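Local coordinates for periplasmic binding protein (Thermotoga lettingae TMO, PDB 4RY8) that binds 5-methylthioribose in the cleft between its two lobes and probably serves as the solute-binding component of a sugar transporter, at residues R22-G25 with F29-R32; A35-M40 with L261-A266; M204-A209 with T234-M239. All coordinates share one frame; numbering follows the deposited sequence.

Contact 1 of 3, residues R22-G25 with F29-R32. With SR1 (5-S-methyl-5-thio-alpha-D-ribofuranose), chain G.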
loop_
_atom_site.group_PDB
_atom_site.type_symbol
_atom_site.label_atom_id
_atom_site.label_comp_id
_atom_site.label_asym_id
_atom_site.label_seq_id
_atom_site.Cartn_x
_atom_site.Cartn_y
_atom_site.Cartn_z
ATOM N N ARG C 22 -14.875 13.268 -20.438
ATOM C CA ARG C 22 -13.494 13.137 -20.034
ATOM C C ARG C 22 -12.765 14.419 -20.060
ATOM O O ARG C 22 -12.901 15.154 -20.996
ATOM C CB ARG C 22 -12.745 12.244 -21.020
ATOM C CG ARG C 22 -13.424 10.919 -21.332
ATOM C CD ARG C 22 -13.170 10.572 -22.772
ATOM N NE ARG C 22 -11.958 9.804 -22.883
ATOM C CZ ARG C 22 -11.159 9.750 -23.948
ATOM N NH1 ARG C 22 -11.361 10.458 -25.065
ATOM N NH2 ARG C 22 -10.112 8.959 -23.866
ATOM N N GLU C 23 -11.884 14.625 -19.111
ATOM C CA GLU C 23 -11.010 15.796 -19.140
ATOM C C GLU C 23 -9.902 15.623 -20.166
ATOM O O GLU C 23 -9.537 16.562 -20.862
ATOM C CB GLU C 23 -10.389 16.044 -17.761
ATOM C CG GLU C 23 -9.671 17.395 -17.636
ATOM C CD GLU C 23 -8.765 17.568 -16.386
ATOM O OE1 GLU C 23 -8.775 16.747 -15.436
ATOM O OE2 GLU C 23 -8.004 18.557 -16.340
ATOM N N VAL C 24 -9.373 14.414 -20.275
ATOM C CA VAL C 24 -8.094 14.213 -20.927
ATOM C C VAL C 24 -8.193 12.951 -21.775
ATOM O O VAL C 24 -8.786 11.979 -21.348
ATOM C CB VAL C 24 -6.979 14.064 -19.851
ATOM C CG1 VAL C 24 -5.715 13.410 -20.407
ATOM C CG2 VAL C 24 -6.661 15.424 -19.250
ATOM N N GLY C 25 -7.634 12.984 -22.971
ATOM C CA GLY C 25 -7.672 11.817 -23.848
ATOM C C GLY C 25 -6.352 11.420 -24.492
ATOM O O GLY C 25 -6.334 10.467 -25.261
ATOM N N PHE C 29 -2.786 4.764 -22.683
ATOM C CA PHE C 29 -3.621 4.483 -21.504
ATOM C C PHE C 29 -5.066 4.914 -21.717
ATOM O O PHE C 29 -5.989 4.136 -21.541
ATOM C CB PHE C 29 -3.076 5.146 -20.225
ATOM C CG PHE C 29 -3.997 4.983 -19.032
ATOM C CD1 PHE C 29 -5.122 5.804 -18.856
ATOM C CD2 PHE C 29 -3.770 3.988 -18.122
ATOM C CE1 PHE C 29 -5.991 5.618 -17.786
ATOM C CE2 PHE C 29 -4.617 3.786 -17.065
ATOM C CZ PHE C 29 -5.728 4.607 -16.882
ATOM N N PHE C 30 -5.244 6.156 -22.125
ATOM C CA PHE C 30 -6.558 6.742 -22.231
ATOM C C PHE C 30 -7.278 6.202 -23.469
ATOM O O PHE C 30 -8.488 5.990 -23.434
ATOM C CB PHE C 30 -6.446 8.265 -22.243
ATOM C CG PHE C 30 -6.216 8.857 -20.880
ATOM C CD1 PHE C 30 -7.206 8.765 -19.911
ATOM C CD2 PHE C 30 -5.047 9.530 -20.569
ATOM C CE1 PHE C 30 -7.014 9.297 -18.632
ATOM C CE2 PHE C 30 -4.848 10.068 -19.314
ATOM C CZ PHE C 30 -5.839 9.964 -18.342
ATOM N N GLU C 31 -6.539 5.908 -24.536
ATOM C CA GLU C 31 -7.165 5.344 -25.744
ATOM C C GLU C 31 -7.679 3.949 -25.465
ATOM O O GLU C 31 -8.709 3.533 -25.976
ATOM C CB GLU C 31 -6.182 5.315 -26.925
ATOM C CG GLU C 31 -5.641 6.693 -27.324
ATOM C CD GLU C 31 -4.393 6.633 -28.208
ATOM O OE1 GLU C 31 -4.111 5.576 -28.792
ATOM O OE2 GLU C 31 -3.704 7.656 -28.338
ATOM N N ARG C 32 -6.965 3.228 -24.625
ATOM C CA ARG C 32 -7.321 1.845 -24.325
ATOM C C ARG C 32 -8.536 1.791 -23.404
ATOM O O ARG C 32 -9.396 0.931 -23.538
ATOM C CB ARG C 32 -6.119 1.104 -23.741
ATOM C CG ARG C 32 -5.043 0.806 -24.781
ATOM C CD ARG C 32 -5.464 -0.326 -25.718
ATOM N NE ARG C 32 -6.153 0.161 -26.914
ATOM C CZ ARG C 32 -7.008 -0.555 -27.635
ATOM N NH1 ARG C 32 -7.575 -0.014 -28.703
ATOM N NH2 ARG C 32 -7.302 -1.807 -27.289
HETATM C CS SR1 G . -3.241 13.277 -16.333
HETATM S S SR1 G . -3.809 12.116 -15.111
HETATM C C5 SR1 G . -2.964 10.697 -15.851
HETATM C C4 SR1 G . -3.220 9.421 -15.053
HETATM O O4 SR1 G . -4.599 9.249 -15.024
HETATM C C1 SR1 G . -4.965 7.870 -15.228
HETATM O O1 SR1 G . -5.583 7.431 -14.066
HETATM C C2 SR1 G . -3.714 7.050 -15.504
HETATM O O2 SR1 G . -3.328 6.062 -14.511
HETATM C C3 SR1 G . -2.665 8.135 -15.653
HETATM O O3 SR1 G . -1.458 7.757 -15.006
#
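Phe30 packs against Val24 and Gly25 where strand 17-22 gives way to helix 28-44, the first beta-alpha turn of a type I periplasmic binding protein fold and one wall of its sugar cleft. At the base of the side chain, CB of Phe30 lies 3.7 Å from Gly25 O. Further out, CG1 of Val24 lies over one face of the ring on its CD2-CE2 side, 3.6 Å from CE2 of Phe30, an off-centre CH-pi contact. The same face also carries Val24 O, offset toward the rim, while CD1 of Phe29 stands 3.7 Å above the plane of the Phe30 ring over the centre of the opposite face. The ring is thus clasped between a backbone carbonyl and a neighbouring aromatic edge, and its tip, CZ, reaches SR1 O4 at 3.6 Å. Phe29, with CG anti to the backbone N (chi1 174°), turns one ring face to the sugar, CE1 and CZ lying nearest C2. An alanine in place of Phe29 would take this face away from the furanose and the edge from the Phe30 ring, which is likely to leave the sugar less firmly seated and Phe30 freer to turn. His79, a hydrogen-bond partner of the ligand, also meets the Phe30 ring. Behind the pocket, the bent Arg22 chain is fixed by a hydrogen bond from NH1 to Thr52, and its NH2 lies 3.4 Å from Phe30 O, which sits at the guanidinium edge near its plane.

Contact 2 of 3, residues A35-M40 with L261-A266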
loop_
_atom_site.group_PDB
_atom_site.type_symbol
_atom_site.label_atom_id
_atom_site.label_comp_id
_atom_site.label_asym_id
_atom_site.label_seq_id
_atom_site.Cartn_x
_atom_site.Cartn_y
_atom_site.Cartn_z
ATOM N N ALA C 35 -11.421 2.402 -25.691
ATOM C CA ALA C 35 -11.743 1.175 -26.400
ATOM C C ALA C 35 -12.530 0.213 -25.495
ATOM O O ALA C 35 -13.539 -0.332 -25.927
ATOM C CB ALA C 35 -10.492 0.488 -26.936
ATOM N N GLY C 36 -12.067 0.022 -24.257
ATOM C CA GLY C 36 -12.745 -0.794 -23.283
ATOM C C GLY C 36 -14.181 -0.367 -23.004
ATOM O O GLY C 36 -15.081 -1.186 -22.983
ATOM N N ALA C 37 -14.407 0.927 -22.801
ATOM C CA ALA C 37 -15.740 1.437 -22.577
ATOM C C ALA C 37 -16.606 1.065 -23.775
ATOM O O ALA C 37 -17.698 0.544 -23.618
ATOM C CB ALA C 37 -15.692 2.978 -22.348
ATOM N N GLN C 38 -16.112 1.303 -24.976
ATOM C CA GLN C 38 -16.885 0.979 -26.191
ATOM C C GLN C 38 -17.205 -0.491 -26.322
ATOM O O GLN C 38 -18.323 -0.836 -26.712
ATOM C CB GLN C 38 -16.159 1.460 -27.441
ATOM C CG GLN C 38 -16.037 2.972 -27.489
ATOM C CD GLN C 38 -14.902 3.442 -28.365
ATOM O OE1 GLN C 38 -13.976 2.689 -28.665
ATOM N NE2 GLN C 38 -14.964 4.696 -28.783
ATOM N N SER C 39 -16.254 -1.366 -25.986
ATOM C CA SER C 39 -16.555 -2.791 -26.047
ATOM C C SER C 39 -17.580 -3.189 -24.983
ATOM O O SER C 39 -18.363 -4.088 -25.249
ATOM C CB SER C 39 -15.308 -3.679 -25.960
ATOM O OG SER C 39 -14.678 -3.600 -24.691
ATOM N N MET C 40 -17.593 -2.546 -23.798
ATOM C CA MET C 40 -18.601 -2.894 -22.783
ATOM C C MET C 40 -19.972 -2.400 -23.233
ATOM O O MET C 40 -20.957 -3.118 -23.098
ATOM C CB MET C 40 -18.284 -2.365 -21.369
ATOM C CG MET C 40 -19.101 -2.998 -20.243
ATOM S SD MET C 40 -18.589 -4.671 -19.732
ATOM C CE MET C 40 -19.732 -5.751 -20.570
ATOM N N LEU C 261 -15.227 -1.500 -16.875
ATOM C CA LEU C 261 -15.803 -1.330 -15.547
ATOM C C LEU C 261 -16.653 -0.037 -15.438
ATOM O O LEU C 261 -17.746 -0.019 -14.849
ATOM C CB LEU C 261 -14.694 -1.332 -14.467
ATOM C CG LEU C 261 -15.150 -0.935 -13.052
ATOM C CD1 LEU C 261 -16.299 -1.814 -12.567
ATOM C CD2 LEU C 261 -14.003 -0.989 -12.050
ATOM N N ALA C 262 -16.136 1.040 -15.992
ATOM C CA ALA C 262 -16.829 2.324 -15.845
ATOM C C ALA C 262 -18.188 2.281 -16.507
ATOM O O ALA C 262 -19.142 2.829 -15.965
ATOM C CB ALA C 262 -15.984 3.476 -16.398
ATOM N N VAL C 263 -18.291 1.588 -17.652
ATOM C CA VAL C 263 -19.561 1.506 -18.349
ATOM C C VAL C 263 -20.506 0.587 -17.599
ATOM O O VAL C 263 -21.695 0.920 -17.448
ATOM C CB VAL C 263 -19.380 1.080 -19.816
ATOM C CG1 VAL C 263 -20.700 0.660 -20.465
ATOM C CG2 VAL C 263 -18.728 2.230 -20.571
ATOM N N ARG C 264 -19.976 -0.553 -17.130
ATOM C CA ARG C 264 -20.747 -1.523 -16.350
ATOM C C ARG C 264 -21.350 -0.898 -15.154
ATOM O O ARG C 264 -22.481 -1.205 -14.845
ATOM C CB ARG C 264 -19.888 -2.670 -15.816
ATOM C CG ARG C 264 -19.914 -3.888 -16.673
ATOM C CD ARG C 264 -19.694 -5.157 -15.868
ATOM N NE ARG C 264 -18.514 -5.154 -14.993
ATOM C CZ ARG C 264 -17.253 -5.119 -15.411
ATOM N NH1 ARG C 264 -16.943 -5.026 -16.701
ATOM N NH2 ARG C 264 -16.287 -5.194 -14.522
ATOM N N ALA C 265 -20.568 -0.064 -14.449
ATOM C CA ALA C 265 -21.046 0.626 -13.257
ATOM C C ALA C 265 -22.202 1.534 -13.597
ATOM O O ALA C 265 -23.221 1.563 -12.897
ATOM C CB ALA C 265 -19.923 1.431 -12.589
ATOM N N ALA C 266 -21.997 2.326 -14.644
ATOM C CA ALA C 266 -23.001 3.239 -15.114
ATOM C C ALA C 266 -24.271 2.470 -15.417
ATOM O O ALA C 266 -25.348 2.844 -14.987
ATOM C CB ALA C 266 -22.516 3.947 -16.349
#
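With chi1 at -165°, Met40 extends CG away from its backbone nitrogen, and chi2 (77°) then folds the chain over Val263 and brings the sulfur to Arg264. CB and CG of Met40 ride against CB and the CG1 methyl of Val263, with CB of Met40 3.9 Å from CB of Val263. The other methyl of Val263, CG2, points to the preceding turn of the partner helix and meets Ala37 CB at 3.6 Å; Ala37 O is equally near it. Val263 is therefore wedged between Ala37 and Met40, one helical turn apart. The Met40 sulfur touches the aliphatic part of Arg264, SD lying 3.4 Å from CG, and also accepts a weak hydrogen bond from Arg264 NH1 at 3.5 Å, with SD at the edge of the guanidinium, near its plane. The stronger grip on that buried group comes from Leu314 O, bonded to NH2, so the sulfur is a secondary partner. Ser39 OG bonds back to Gly36 O in its own helix, which also accepts from Met40 N, and reaches Tyr256 and Arg260 of the second helix. The two helix segments approach to 8.3 Å between axes at 42°, the small Ala37 allowing close packing. Helices 28-44 and 255-270 are neighbours on one side of the parallel sheet containing strand 17-22, in the alpha/beta/alpha lobe of a type I periplasmic binding protein.

Contact 3 of 3, residues M204-A209 with T234-M239. With SR1 (5-S-methyl-5-thio-alpha-D-ribofuranose), chain G.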
loop_
_atom_site.group_PDB
_atom_site.type_symbol
_atom_site.label_atom_id
_atom_site.label_comp_id
_atom_site.label_asym_id
_atom_site.label_seq_id
_atom_site.Cartn_x
_atom_site.Cartn_y
_atom_site.Cartn_z
ATOM N N MET C 204 4.934 9.655 -12.700
ATOM C CA MET C 204 3.637 9.187 -12.189
ATOM C C MET C 204 2.518 9.016 -13.277
ATOM O O MET C 204 1.379 8.829 -12.947
ATOM C CB MET C 204 3.228 10.122 -11.031
ATOM C CG MET C 204 4.058 9.971 -9.718
ATOM S SD MET C 204 4.232 8.207 -9.170
ATOM C CE MET C 204 4.743 8.462 -7.479
ATOM N N TRP C 205 2.864 9.093 -14.556
ATOM C CA TRP C 205 1.948 8.723 -15.679
ATOM C C TRP C 205 2.817 8.147 -16.801
ATOM O O TRP C 205 3.905 8.668 -16.987
ATOM C CB TRP C 205 1.183 10.010 -16.109
ATOM C CG TRP C 205 0.335 9.928 -17.346
ATOM C CD1 TRP C 205 -0.276 8.824 -17.878
ATOM C CD2 TRP C 205 -0.028 11.010 -18.166
ATOM N NE1 TRP C 205 -0.979 9.159 -18.996
ATOM C CE2 TRP C 205 -0.843 10.506 -19.200
ATOM C CE3 TRP C 205 0.269 12.373 -18.142
ATOM C CZ2 TRP C 205 -1.358 11.321 -20.204
ATOM C CZ3 TRP C 205 -0.229 13.169 -19.128
ATOM C CH2 TRP C 205 -1.045 12.669 -20.130
ATOM N N ASP C 206 2.421 7.073 -17.538
ATOM C CA ASP C 206 3.315 6.552 -18.546
ATOM C C ASP C 206 3.708 7.541 -19.650
ATOM O O ASP C 206 4.775 7.399 -20.231
ATOM C CB ASP C 206 2.884 5.153 -19.158
ATOM C CG ASP C 206 1.533 5.184 -19.888
ATOM O OD1 ASP C 206 0.829 6.210 -19.901
ATOM O OD2 ASP C 206 1.160 4.132 -20.503
ATOM N N GLU C 207 2.896 8.555 -19.933
ATOM C CA GLU C 207 3.272 9.594 -20.909
ATOM C C GLU C 207 4.459 10.465 -20.434
ATOM O O GLU C 207 5.328 10.851 -21.241
ATOM C CB GLU C 207 2.061 10.458 -21.276
ATOM C CG GLU C 207 0.994 9.705 -22.049
ATOM C CD GLU C 207 1.490 9.160 -23.374
ATOM O OE1 GLU C 207 2.085 9.913 -24.184
ATOM O OE2 GLU C 207 1.271 7.966 -23.630
ATOM N N PHE C 208 4.534 10.713 -19.143
ATOM C CA PHE C 208 5.685 11.403 -18.562
ATOM C C PHE C 208 6.911 10.468 -18.698
ATOM O O PHE C 208 7.988 10.864 -19.129
ATOM C CB PHE C 208 5.487 11.655 -17.070
ATOM C CG PHE C 208 4.471 12.727 -16.695
ATOM C CD1 PHE C 208 4.288 13.909 -17.425
ATOM C CD2 PHE C 208 3.805 12.594 -15.496
ATOM C CE1 PHE C 208 3.365 14.840 -16.988
ATOM C CE2 PHE C 208 2.900 13.536 -15.055
ATOM C CZ PHE C 208 2.697 14.663 -15.798
ATOM N N ALA C 209 6.732 9.210 -18.323
ATOM C CA ALA C 209 7.830 8.221 -18.377
ATOM C C ALA C 209 8.429 8.101 -19.789
ATOM O O ALA C 209 9.634 8.104 -19.952
ATOM C CB ALA C 209 7.339 6.855 -17.882
ATOM N N THR C 234 0.928 -1.749 -24.268
ATOM C CA THR C 234 1.841 -2.415 -25.200
ATOM C C THR C 234 2.989 -1.483 -25.606
ATOM O O THR C 234 4.151 -1.899 -25.622
ATOM C CB THR C 234 1.084 -2.950 -26.412
ATOM O OG1 THR C 234 0.236 -4.013 -25.959
ATOM C CG2 THR C 234 2.032 -3.462 -27.472
ATOM N N GLU C 235 2.681 -0.219 -25.874
ATOM C CA GLU C 235 3.738 0.773 -26.112
ATOM C C GLU C 235 4.766 0.799 -24.980
ATOM O O GLU C 235 5.970 0.773 -25.223
ATOM C CB GLU C 235 3.135 2.166 -26.317
ATOM C CG GLU C 235 2.549 2.347 -27.707
ATOM C CD GLU C 235 1.746 3.618 -27.851
ATOM O OE1 GLU C 235 1.757 4.487 -26.926
ATOM O OE2 GLU C 235 1.105 3.744 -28.909
ATOM N N ASP C 236 4.289 0.887 -23.740
ATOM C CA ASP C 236 5.165 0.821 -22.584
ATOM C C ASP C 236 6.008 -0.426 -22.535
ATOM O O ASP C 236 7.228 -0.371 -22.390
ATOM C CB ASP C 236 4.317 0.881 -21.328
ATOM C CG ASP C 236 3.610 2.242 -21.162
ATOM O OD1 ASP C 236 3.990 3.177 -21.893
ATOM O OD2 ASP C 236 2.678 2.345 -20.333
ATOM N N ILE C 237 5.340 -1.568 -22.633
ATOM C CA ILE C 237 6.058 -2.879 -22.749
ATOM C C ILE C 237 7.199 -2.864 -23.780
ATOM O O ILE C 237 8.363 -3.254 -23.455
ATOM C CB ILE C 237 5.049 -4.005 -23.020
ATOM C CG1 ILE C 237 4.213 -4.243 -21.743
ATOM C CG2 ILE C 237 5.756 -5.282 -23.480
ATOM C CD1 ILE C 237 2.912 -5.018 -21.954
ATOM N N GLN C 238 6.883 -2.417 -25.006
ATOM C CA GLN C 238 7.858 -2.404 -26.120
ATOM C C GLN C 238 9.029 -1.552 -25.747
ATOM O O GLN C 238 10.171 -1.890 -26.002
ATOM C CB GLN C 238 7.270 -1.772 -27.385
ATOM C CG GLN C 238 6.227 -2.601 -28.084
ATOM C CD GLN C 238 5.335 -1.755 -28.992
ATOM O OE1 GLN C 238 5.478 -0.526 -29.110
ATOM N NE2 GLN C 238 4.405 -2.416 -29.640
ATOM N N MET C 239 8.740 -0.396 -25.168
ATOM C CA MET C 239 9.806 0.449 -24.761
ATOM C C MET C 239 10.598 -0.071 -23.533
ATOM O O MET C 239 11.771 0.286 -23.376
ATOM C CB MET C 239 9.253 1.846 -24.472
ATOM C CG MET C 239 8.764 2.640 -25.679
ATOM S SD MET C 239 8.310 4.338 -25.190
ATOM C CE MET C 239 9.836 4.826 -24.423
HETATM C CS SR1 G . -3.241 13.277 -16.333
HETATM S S SR1 G . -3.809 12.116 -15.111
HETATM C C5 SR1 G . -2.964 10.697 -15.851
HETATM C C4 SR1 G . -3.220 9.421 -15.053
HETATM O O4 SR1 G . -4.599 9.249 -15.024
HETATM C C1 SR1 G . -4.965 7.870 -15.228
HETATM O O1 SR1 G . -5.583 7.431 -14.066
HETATM C C2 SR1 G . -3.714 7.050 -15.504
HETATM O O2 SR1 G . -3.328 6.062 -14.511
HETATM C C3 SR1 G . -2.665 8.135 -15.653
HETATM O O3 SR1 G . -1.458 7.757 -15.006
#
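Asp206 lays its CB and carboxylate over the OD2 end of Asp236, the two side chains crossing at about a right angle with their carboxylate planes 79° apart. OD2 of Asp206 and OD2 of Asp236 are modelled 2.4 Å apart, too close for the distance to be trusted. Asp206 CG occupies the position between backbone N and carbonyl carbon (chi1 62°), which swings the acid out from the start of helix 206-219 toward the neighbouring helix. Lys210 NZ is salt-bridged to Glu207 and the Lys210 side chain touches Asp236, so this lysine may partly offset the acidic cluster. Both helices follow adjacent parallel strands, 200-203 and 226-230, of the second lobe; in these successive beta-alpha units the start of helix 206-219, and the loop that leads into helix 234-240, border the sugar cleft of the periplasmic binding protein fold. Trp205, the N-cap residue, accepts at its backbone O from Ala209 N (3.2 Å) and turns its indole to the ligand. SR1 C5 lies 3.6 Å above one indole face, toward the rim, and Trp205 CD1 comes within 3.3 Å of SR1 O3; the six-membered ring meets the S-methyl carbon CS through CE3 and CZ3. On the opposite face, Glu207 CB backs the indole, 3.5 Å above its plane and over the centre. Asp231 OD2 accepts from Asp206 N and also hydrogen-bonds the sugar, tying the helix start to the ligand. Met204 O similarly receives a bond from Arg153 NH1, another sugar-binding group, while Trp205 CE3 sits 4.0 Å above the centre of the Phe208 ring.

Overall arrangement
Contacts 1 and 2 belong to the lobe of the all-parallel sheet and share helix 28-44, contact 1 at its start beside the cleft and contact 2 further along; their centres are 13 Å apart. Contact 3 lies in the other lobe, on the mixed sheet, and along the chain it falls inside the long loop that contact 2 closes, because helix 255-270 returns to the first lobe. Contacts 1 and 3, about 14 Å apart between centres, face each other across the ligand and touch directly where Phe30 CE2 meets Trp205 CZ2 at 3.8 Å. The sugar is thereby enclosed by both lobes, while contact 2 joins helices about 23 Å from contact 3, between centres.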